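Local coordinates for putative secreted endoglycosylceramidase (Rhodococcus hoagii, PDB 6JYZ), which probably hydrolyses the glycosidic link between galactose and ceramide in glycolipids, as an endogalactosylceramidase of glycoside hydrolase family 5, at residues A[156-168]-A[177-191]. Residues are numbered along the deposited sequence; the frame is centred on the assembly and turned at random.
Sequences EWATLTGGWTTCN and PAVARAFQAFYDDEQ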
ATOM      1  N   GLU A 156     -13.885   9.015  16.018  1.00 10.75           N
ATOM      2  CA  GLU A 156     -15.304   9.272  16.161  1.00 10.47           C
ATOM      3  C   GLU A 156     -15.616  10.762  16.093  1.00 10.69           C
ATOM      4  O   GLU A 156     -16.603  11.162  15.479  1.00 11.16           O
ATOM      5  CB  GLU A 156     -15.785   8.632  17.447  1.00 12.30           C
ATOM      6  CG  GLU A 156     -17.318   8.608  17.590  1.00 14.90           C
ATOM      7  CD  GLU A 156     -17.802   7.880  18.829  1.00 21.44           C
ATOM      8  OE1 GLU A 156     -17.020   7.730  19.786  1.00 26.00           O
ATOM      9  OE2 GLU A 156     -18.918   7.400  18.778  1.00 27.77           O
ATOM     10  N   TRP A 157     -14.785  11.579  16.752  1.00 10.45           N
ATOM     11  CA  TRP A 157     -15.059  13.006  16.813  1.00 10.22           C
ATOM     12  C   TRP A 157     -15.054  13.650  15.435  1.00 10.90           C
ATOM     13  O   TRP A 157     -15.614  14.735  15.234  1.00 12.22           O
ATOM     14  CB  TRP A 157     -14.061  13.719  17.778  1.00 11.12           C
ATOM     15  CG  TRP A 157     -12.611  13.633  17.325  1.00 10.78           C
ATOM     16  CD1 TRP A 157     -11.676  12.729  17.784  1.00 10.91           C
ATOM     17  CD2 TRP A 157     -11.964  14.461  16.337  1.00 10.76           C
ATOM     18  NE1 TRP A 157     -10.473  12.967  17.173  1.00 10.60           N
ATOM     19  CE2 TRP A 157     -10.632  13.976  16.230  1.00  9.83           C
ATOM     20  CE3 TRP A 157     -12.341  15.548  15.526  1.00 11.36           C
ATOM     21  CZ2 TRP A 157      -9.720  14.514  15.309  1.00 11.24           C
ATOM     22  CZ3 TRP A 157     -11.423  16.137  14.663  1.00 11.14           C
ATOM     23  CH2 TRP A 157     -10.135  15.575  14.553  1.00 10.66           C
ATOM     24  N   ALA A 158     -14.365  13.031  14.448  1.00 10.12           N
ATOM     25  CA  ALA A 158     -14.255  13.557  13.089  1.00 10.85           C
ATOM     26  C   ALA A 158     -15.333  12.985  12.175  1.00 10.84           C
ATOM     27  O   ALA A 158     -15.255  13.286  10.957  1.00 11.80           O
ATOM     28  CB  ALA A 158     -12.882  13.293  12.514  1.00 12.27           C
ATOM     29  N   THR A 159     -16.246  12.169  12.662  1.00  9.98           N
ATOM     30  CA  THR A 159     -17.189  11.408  11.849  1.00 10.57           C
ATOM     31  C   THR A 159     -18.567  12.090  11.907  1.00 10.43           C
ATOM     32  O   THR A 159     -19.213  12.107  12.962  1.00 11.87           O
ATOM     33  CB  THR A 159     -17.292  10.002  12.391  1.00 10.04           C
ATOM     34  OG1 THR A 159     -15.992   9.381  12.246  1.00 10.48           O
ATOM     35  CG2 THR A 159     -18.270   9.160  11.574  1.00 11.36           C
ATOM     36  N   LEU A 160     -18.950  12.709  10.803  1.00 10.32           N
ATOM     37  CA  LEU A 160     -20.107  13.608  10.707  1.00 11.19           C
ATOM     38  C   LEU A 160     -21.070  13.032   9.657  1.00 11.03           C
ATOM     39  O   LEU A 160     -20.994  13.355   8.480  1.00 12.62           O
ATOM     40  CB  LEU A 160     -19.638  15.018  10.361  1.00 11.89           C
ATOM     41  CG  LEU A 160     -18.621  15.617  11.355  1.00 12.89           C
ATOM     42  CD1 LEU A 160     -18.129  16.953  10.819  1.00 14.50           C
ATOM     43  CD2 LEU A 160     -19.229  15.734  12.767  1.00 16.58           C
ATOM     44  N   THR A 161     -21.958  12.179  10.091  1.00 11.05           N
ATOM     45  CA  THR A 161     -22.785  11.386   9.177  1.00 11.70           C
ATOM     46  C   THR A 161     -24.141  12.030   8.907  1.00 12.21           C
ATOM     47  O   THR A 161     -24.898  11.470   8.118  1.00 11.89           O
ATOM     48  CB  THR A 161     -23.037   9.987   9.682  1.00 11.10           C
ATOM     49  OG1 THR A 161     -23.838  10.137  10.868  1.00 13.88           O
ATOM     50  CG2 THR A 161     -21.756   9.186   9.907  1.00 13.50           C
ATOM     51  N   GLY A 162     -24.449  13.141   9.559  1.00 11.88           N
ATOM     52  CA  GLY A 162     -25.775  13.784   9.371  1.00 12.59           C
ATOM     53  C   GLY A 162     -26.938  12.915   9.873  1.00 11.71           C
ATOM     54  O   GLY A 162     -28.082  13.220   9.479  1.00 12.62           O
ATOM     55  N   GLY A 163     -26.684  11.856  10.623  1.00 12.08           N
ATOM     56  CA  GLY A 163     -27.721  10.923  11.012  1.00 12.02           C
ATOM     57  C   GLY A 163     -28.077   9.954   9.903  1.00 11.69           C
ATOM     58  O   GLY A 163     -28.965   9.142  10.118  1.00 13.76           O
ATOM     59  N   TRP A 164     -27.426   9.990   8.738  1.00 11.38           N
ATOM     60  CA  TRP A 164     -27.848   9.141   7.625  1.00 11.42           C
ATOM     61  C   TRP A 164     -27.609   7.668   7.933  1.00 11.53           C
ATOM     62  O   TRP A 164     -26.687   7.317   8.704  1.00 11.62           O
ATOM     63  CB  TRP A 164     -27.062   9.570   6.378  1.00 11.83           C
ATOM     64  CG  TRP A 164     -27.420  10.907   5.806  1.00 11.61           C
ATOM     65  CD1 TRP A 164     -28.060  11.922   6.441  1.00 12.33           C
ATOM     66  CD2 TRP A 164     -27.109  11.387   4.518  1.00 11.24           C
ATOM     67  NE1 TRP A 164     -28.194  12.987   5.580  1.00 13.69           N
ATOM     68  CE2 TRP A 164     -27.605  12.701   4.387  1.00 12.03           C
ATOM     69  CE3 TRP A 164     -26.448  10.839   3.411  1.00 12.29           C
ATOM     70  CZ2 TRP A 164     -27.496  13.452   3.208  1.00 13.84           C
ATOM     71  CZ3 TRP A 164     -26.345  11.544   2.231  1.00 13.69           C
ATOM     72  CH2 TRP A 164     -26.872  12.846   2.134  1.00 14.66           C
ATOM     73  N   THR A 165     -28.380   6.788   7.321  1.00 10.88           N
ATOM     74  CA  THR A 165     -28.285   5.385   7.674  1.00 11.15           C
ATOM     75  C   THR A 165     -26.895   4.810   7.384  1.00 10.78           C
ATOM     76  O   THR A 165     -26.270   5.119   6.365  1.00 10.17           O
ATOM     77  CB  THR A 165     -29.368   4.578   6.937  1.00 10.62           C
ATOM     78  OG1 THR A 165     -29.208   3.206   7.322  1.00 12.19           O
ATOM     79  CG2 THR A 165     -29.301   4.639   5.453  1.00 11.43           C
ATOM     80  N   THR A 166     -26.469   3.995   8.330  1.00 11.17           N
ATOM     81  CA  THR A 166     -25.216   3.237   8.234  1.00 10.28           C
ATOM     82  C   THR A 166     -25.370   1.958   7.440  1.00 11.41           C
ATOM     83  O   THR A 166     -24.381   1.230   7.214  1.00 12.07           O
ATOM     84  CB  THR A 166     -24.697   2.891   9.633  1.00 11.05           C
ATOM     85  OG1 THR A 166     -25.693   2.080  10.276  1.00 12.94           O
ATOM     86  CG2 THR A 166     -24.438   4.142  10.424  1.00 12.53           C
ATOM     87  N   CYS A 167     -26.567   1.623   6.998  1.00 11.16           N
ATOM     88  CA  CYS A 167     -26.772   0.441   6.163  1.00 11.76           C
ATOM     89  C   CYS A 167     -26.369   0.695   4.741  1.00 12.01           C
ATOM     90  O   CYS A 167     -26.189   1.841   4.331  1.00 13.63           O
ATOM     91  CB  CYS A 167     -28.217  -0.000   6.290  1.00 12.46           C
ATOM     92  SG  CYS A 167     -28.670  -0.298   8.033  1.00 14.99           S
ATOM     93  N   ASN A 168     -26.113  -0.357   3.996  1.00 11.17           N
ATOM     94  CA  ASN A 168     -25.538  -0.199   2.663  1.00 10.87           C
ATOM     95  C   ASN A 168     -26.247  -1.017   1.581  1.00 11.61           C
ATOM     96  O   ASN A 168     -27.068  -1.891   1.885  1.00 13.00           O
ATOM     97  CB  ASN A 168     -24.027  -0.522   2.715  1.00 11.69           C
ATOM     98  CG  ASN A 168     -23.742  -1.906   3.219  1.00 13.28           C
ATOM     99  OD1 ASN A 168     -24.328  -2.861   2.718  1.00 13.70           O
ATOM    100  ND2 ASN A 168     -22.832  -2.052   4.175  1.00 13.54           N
ATOM    101  N   PRO A 177     -25.068   5.484   2.933  1.00  9.83           N
ATOM    102  CA  PRO A 177     -25.262   6.941   3.037  1.00 10.36           C
ATOM    103  C   PRO A 177     -24.385   7.551   4.134  1.00 10.00           C
ATOM    104  O   PRO A 177     -23.841   8.607   3.891  1.00 10.04           O
ATOM    105  CB  PRO A 177     -26.794   7.053   3.302  1.00 10.78           C
ATOM    106  CG  PRO A 177     -27.345   5.814   2.517  1.00 11.29           C
ATOM    107  CD  PRO A 177     -26.340   4.709   2.892  1.00 10.76           C
ATOM    108  N   ALA A 178     -24.251   6.899   5.299  1.00  9.95           N
ATOM    109  CA  ALA A 178     -23.463   7.515   6.362  1.00 10.22           C
ATOM    110  C   ALA A 178     -22.001   7.686   5.964  1.00  9.81           C
ATOM    111  O   ALA A 178     -21.396   8.717   6.274  1.00 10.18           O
ATOM    112  CB  ALA A 178     -23.541   6.650   7.607  1.00 10.41           C
ATOM    113  N   VAL A 179     -21.442   6.664   5.292  1.00  9.49           N
ATOM    114  CA  VAL A 179     -20.021   6.747   4.920  1.00  9.39           C
ATOM    115  C   VAL A 179     -19.855   7.827   3.892  1.00  9.17           C
ATOM    116  O   VAL A 179     -18.917   8.639   3.986  1.00  9.43           O
ATOM    117  CB  VAL A 179     -19.567   5.388   4.358  1.00 10.13           C
ATOM    118  CG1 VAL A 179     -18.165   5.444   3.721  1.00 11.18           C
ATOM    119  CG2 VAL A 179     -19.591   4.334   5.474  1.00 12.15           C
ATOM    120  N   ALA A 180     -20.741   7.886   2.892  1.00  9.41           N
ATOM    121  CA  ALA A 180     -20.637   8.913   1.878  1.00  9.47           C
ATOM    122  C   ALA A 180     -20.762  10.317   2.474  1.00  9.18           C
ATOM    123  O   ALA A 180     -20.030  11.251   2.095  1.00  9.53           O
ATOM    124  CB  ALA A 180     -21.682   8.678   0.781  1.00 11.38           C
ATOM    125  N   ARG A 181     -21.690  10.493   3.408  1.00  9.62           N
ATOM    126  CA  ARG A 181     -21.909  11.789   4.011  1.00 10.00           C
ATOM    127  C   ARG A 181     -20.682  12.182   4.852  1.00  9.20           C
ATOM    128  O   ARG A 181     -20.296  13.330   4.840  1.00  9.84           O
ATOM    129  CB  ARG A 181     -23.178  11.717   4.898  1.00 10.87           C
ATOM    130  CG  ARG A 181     -23.521  13.044   5.575  1.00 11.91           C
ATOM    131  CD  ARG A 181     -23.927  14.108   4.602  1.00 13.76           C
ATOM    132  NE  ARG A 181     -24.036  15.478   5.153  1.00 14.64           N
ATOM    133  CZ  ARG A 181     -23.072  16.314   5.132  1.00 15.70           C
ATOM    134  NH1 ARG A 181     -21.828  15.950   4.797  1.00 16.36           N
ATOM    135  NH2 ARG A 181     -23.284  17.583   5.433  1.00 18.41           N
ATOM    136  N   ALA A 182     -20.108  11.234   5.607  1.00  9.40           N
ATOM    137  CA  ALA A 182     -18.926  11.538   6.435  1.00  9.77           C
ATOM    138  C   ALA A 182     -17.768  11.938   5.546  1.00  8.53           C
ATOM    139  O   ALA A 182     -17.016  12.866   5.867  1.00 10.22           O
ATOM    140  CB  ALA A 182     -18.538  10.366   7.294  1.00 10.67           C
ATOM    141  N   PHE A 183     -17.569  11.258   4.404  1.00  8.53           N
ATOM    142  CA  PHE A 183     -16.525  11.684   3.491  1.00  8.50           C
ATOM    143  C   PHE A 183     -16.807  13.063   2.938  1.00  8.26           C
ATOM    144  O   PHE A 183     -15.881  13.886   2.785  1.00  9.01           O
ATOM    145  CB  PHE A 183     -16.370  10.711   2.284  1.00  8.71           C
ATOM    146  CG  PHE A 183     -15.265   9.707   2.520  1.00  8.76           C
ATOM    147  CD1 PHE A 183     -13.965  10.116   2.288  1.00 10.62           C
ATOM    148  CD2 PHE A 183     -15.532   8.405   2.920  1.00 10.96           C
ATOM    149  CE1 PHE A 183     -12.917   9.163   2.488  1.00 11.53           C
ATOM    150  CE2 PHE A 183     -14.498   7.502   3.121  1.00 12.72           C
ATOM    151  CZ  PHE A 183     -13.242   7.906   2.912  1.00 12.27           C
ATOM    152  N   GLN A 184     -18.073  13.372   2.577  1.00  8.88           N
ATOM    153  CA  GLN A 184     -18.349  14.672   2.003  1.00  8.88           C
ATOM    154  C   GLN A 184     -18.100  15.766   3.054  1.00 10.06           C
ATOM    155  O   GLN A 184     -17.590  16.842   2.721  1.00  9.55           O
ATOM    156  CB  GLN A 184     -19.760  14.767   1.420  1.00  9.25           C
ATOM    157  CG  GLN A 184     -19.926  16.031   0.564  1.00  9.57           C
ATOM    158  CD  GLN A 184     -18.924  16.030  -0.575  1.00  9.78           C
ATOM    159  OE1 GLN A 184     -18.684  14.983  -1.215  1.00 10.30           O
ATOM    160  NE2 GLN A 184     -18.348  17.187  -0.890  1.00 10.69           N
ATOM    161  N   ALA A 185     -18.454  15.492   4.335  1.00  9.00           N
ATOM    162  CA  ALA A 185     -18.155  16.465   5.403  1.00  9.89           C
ATOM    163  C   ALA A 185     -16.670  16.720   5.478  1.00  9.89           C
ATOM    164  O   ALA A 185     -16.234  17.868   5.621  1.00 10.35           O
ATOM    165  CB  ALA A 185     -18.643  15.902   6.698  1.00 11.35           C
ATOM    166  N   PHE A 186     -15.854  15.666   5.322  1.00  9.41           N
ATOM    167  CA  PHE A 186     -14.405  15.830   5.283  1.00  9.22           C
ATOM    168  C   PHE A 186     -13.979  16.668   4.097  1.00  8.88           C
ATOM    169  O   PHE A 186     -13.173  17.632   4.249  1.00  9.47           O
ATOM    170  CB  PHE A 186     -13.764  14.453   5.230  1.00  9.67           C
ATOM    171  CG  PHE A 186     -12.301  14.425   4.932  1.00 10.08           C
ATOM    172  CD1 PHE A 186     -11.358  14.662   5.943  1.00 10.28           C
ATOM    173  CD2 PHE A 186     -11.884  14.182   3.645  1.00 10.58           C
ATOM    174  CE1 PHE A 186     -10.003  14.633   5.643  1.00 11.13           C
ATOM    175  CE2 PHE A 186     -10.528  14.182   3.325  1.00 12.13           C
ATOM    176  CZ  PHE A 186      -9.567  14.400   4.335  1.00 11.57           C
ATOM    177  N   TYR A 187     -14.453  16.381   2.863  1.00  9.06           N
ATOM    178  CA  TYR A 187     -13.988  17.173   1.728  1.00  9.31           C
ATOM    179  C   TYR A 187     -14.417  18.638   1.865  1.00 10.90           C
ATOM    180  O   TYR A 187     -13.666  19.522   1.387  1.00 12.16           O
ATOM    181  CB  TYR A 187     -14.519  16.571   0.407  1.00  9.60           C
ATOM    182  CG  TYR A 187     -13.942  15.221   0.110  1.00  9.22           C
ATOM    183  CD1 TYR A 187     -12.547  15.029   0.047  1.00 10.10           C
ATOM    184  CD2 TYR A 187     -14.769  14.105  -0.072  1.00  9.06           C
ATOM    185  CE1 TYR A 187     -12.031  13.765  -0.213  1.00  9.50           C
ATOM    186  CE2 TYR A 187     -14.267  12.855  -0.410  1.00  9.38           C
ATOM    187  CZ  TYR A 187     -12.878  12.692  -0.412  1.00  9.74           C
ATOM    188  OH  TYR A 187     -12.343  11.438  -0.667  1.00  9.83           O
ATOM    189  N   ASP A 188     -15.584  18.860   2.465  1.00 10.07           N
ATOM    190  CA  ASP A 188     -16.061  20.245   2.683  1.00 11.46           C
ATOM    191  C   ASP A 188     -15.441  20.892   3.916  1.00 12.08           C
ATOM    192  O   ASP A 188     -15.731  22.046   4.202  1.00 12.36           O
ATOM    193  CB  ASP A 188     -17.582  20.238   2.716  1.00 13.46           C
ATOM    194  CG  ASP A 188     -18.127  19.863   1.298  1.00 13.70           C
ATOM    195  OD1 ASP A 188     -17.491  20.215   0.310  1.00 18.90           O
ATOM    196  OD2 ASP A 188     -19.160  19.383   1.272  1.00 19.50           O
ATOM    197  N   ASP A 189     -14.595  20.175   4.649  1.00 10.41           N
ATOM    198  CA  ASP A 189     -13.894  20.683   5.840  1.00 11.33           C
ATOM    199  C   ASP A 189     -14.927  21.120   6.878  1.00 11.18           C
ATOM    200  O   ASP A 189     -14.692  22.074   7.640  1.00 12.38           O
ATOM    201  CB  ASP A 189     -12.897  21.805   5.523  1.00 11.53           C
ATOM    202  CG  ASP A 189     -11.790  21.936   6.543  1.00 12.79           C
ATOM    203  OD1 ASP A 189     -11.562  21.064   7.380  1.00 11.98           O
ATOM    204  OD2 ASP A 189     -11.086  22.980   6.383  1.00 16.46           O
ATOM    205  N   GLU A 190     -16.032  20.399   7.034  1.00 11.08           N
ATOM    206  CA  GLU A 190     -17.001  20.721   8.092  1.00 11.28           C
ATOM    207  C   GLU A 190     -16.301  20.540   9.430  1.00 11.90           C
ATOM    208  O   GLU A 190     -15.562  19.580   9.668  1.00 11.40           O
ATOM    209  CB  GLU A 190     -18.176  19.749   8.029  1.00 13.69           C
ATOM    210  CG  GLU A 190     -19.116  19.957   6.873  1.00 18.08           C
ATOM    211  CD  GLU A 190     -20.329  19.032   6.912  1.00 20.46           C
ATOM    212  OE1 GLU A 190     -20.679  18.459   7.947  1.00 21.16           O
ATOM    213  OE2 GLU A 190     -20.876  18.887   5.828  1.00 24.66           O
ATOM    214  N   GLN A 191     -16.523  21.515  10.328  1.00 13.20           N
ATOM    215  CA  GLN A 191     -15.952  21.527  11.670  1.00 12.49           C
ATOM    216  C   GLN A 191     -14.425  21.501  11.592  1.00 12.07           C
ATOM    217  O   GLN A 191     -13.772  21.117  12.575  1.00 14.08           O
ATOM    218  CB  GLN A 191     -16.548  20.442  12.550  1.00 13.29           C
ATOM    219  CG  GLN A 191     -18.062  20.624  12.723  1.00 14.93           C
ATOM    220  CD  GLN A 191     -18.631  19.555  13.639  1.00 18.36           C
ATOM    221  OE1 GLN A 191     -17.953  18.867  14.441  1.00 19.66           O
ATOM    222  NE2 GLN A 191     -19.921  19.376  13.529  1.00 21.72           N
TER
HETATM  223  O   HOH W   1     -15.697  17.350  14.218  1.00 22.22           O
HETATM  224  O   HOH W   2     -17.005  13.223   8.759  1.00 11.26           O
HETATM  225  O   HOH W   3     -22.282  16.099   8.111  1.00 22.05           O
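In this family 5 glycosidase the long connection after strand 119-124 packs back on helix 177-187, where a type I' turn from Thr161 to Trp164 ends with the Trp164 indole against Arg181. The CD atom of Arg181 sits 3.9 Å from the centroid of the six-membered ring of Trp164, 9° off the ring normal, a CH-pi contact over the face. With CG anti to the backbone N (chi1 -179°) and a bend at chi2 (66°), the chain of Arg181 runs on past the indole to Glu190, where NH2 meets the syn lone pair of OE2 at 2.8 Å in a salt bridge. Replacing Arg181 with an alanine would probably leave the Glu190 carboxylate without its charged mate and strip CD from over the six-membered ring of Trp164. At the first turn of the helix, Ala178 N donates to Thr165 O at 2.9 Å, from above the carbonyl plane. Thr165 OG1 accepts from Cys167 N at 3.1 Å, closing an ST turn, while its CG2 lies alongside Pro177 CG at 3.7 Å. Farther along, Leu160 CB meets Ala185 CB at 3.9 Å, its CD1 and CD2 lie against the amide of Gln191, and a water joins Leu160 N and Ala158 O to Ala182 O. Cys167 is tied by a disulfide to Cys141, Leu160 also touches Val193 of helix 193-206, and on the far side of helix 177-187 Tyr187 packs on helix 230-251.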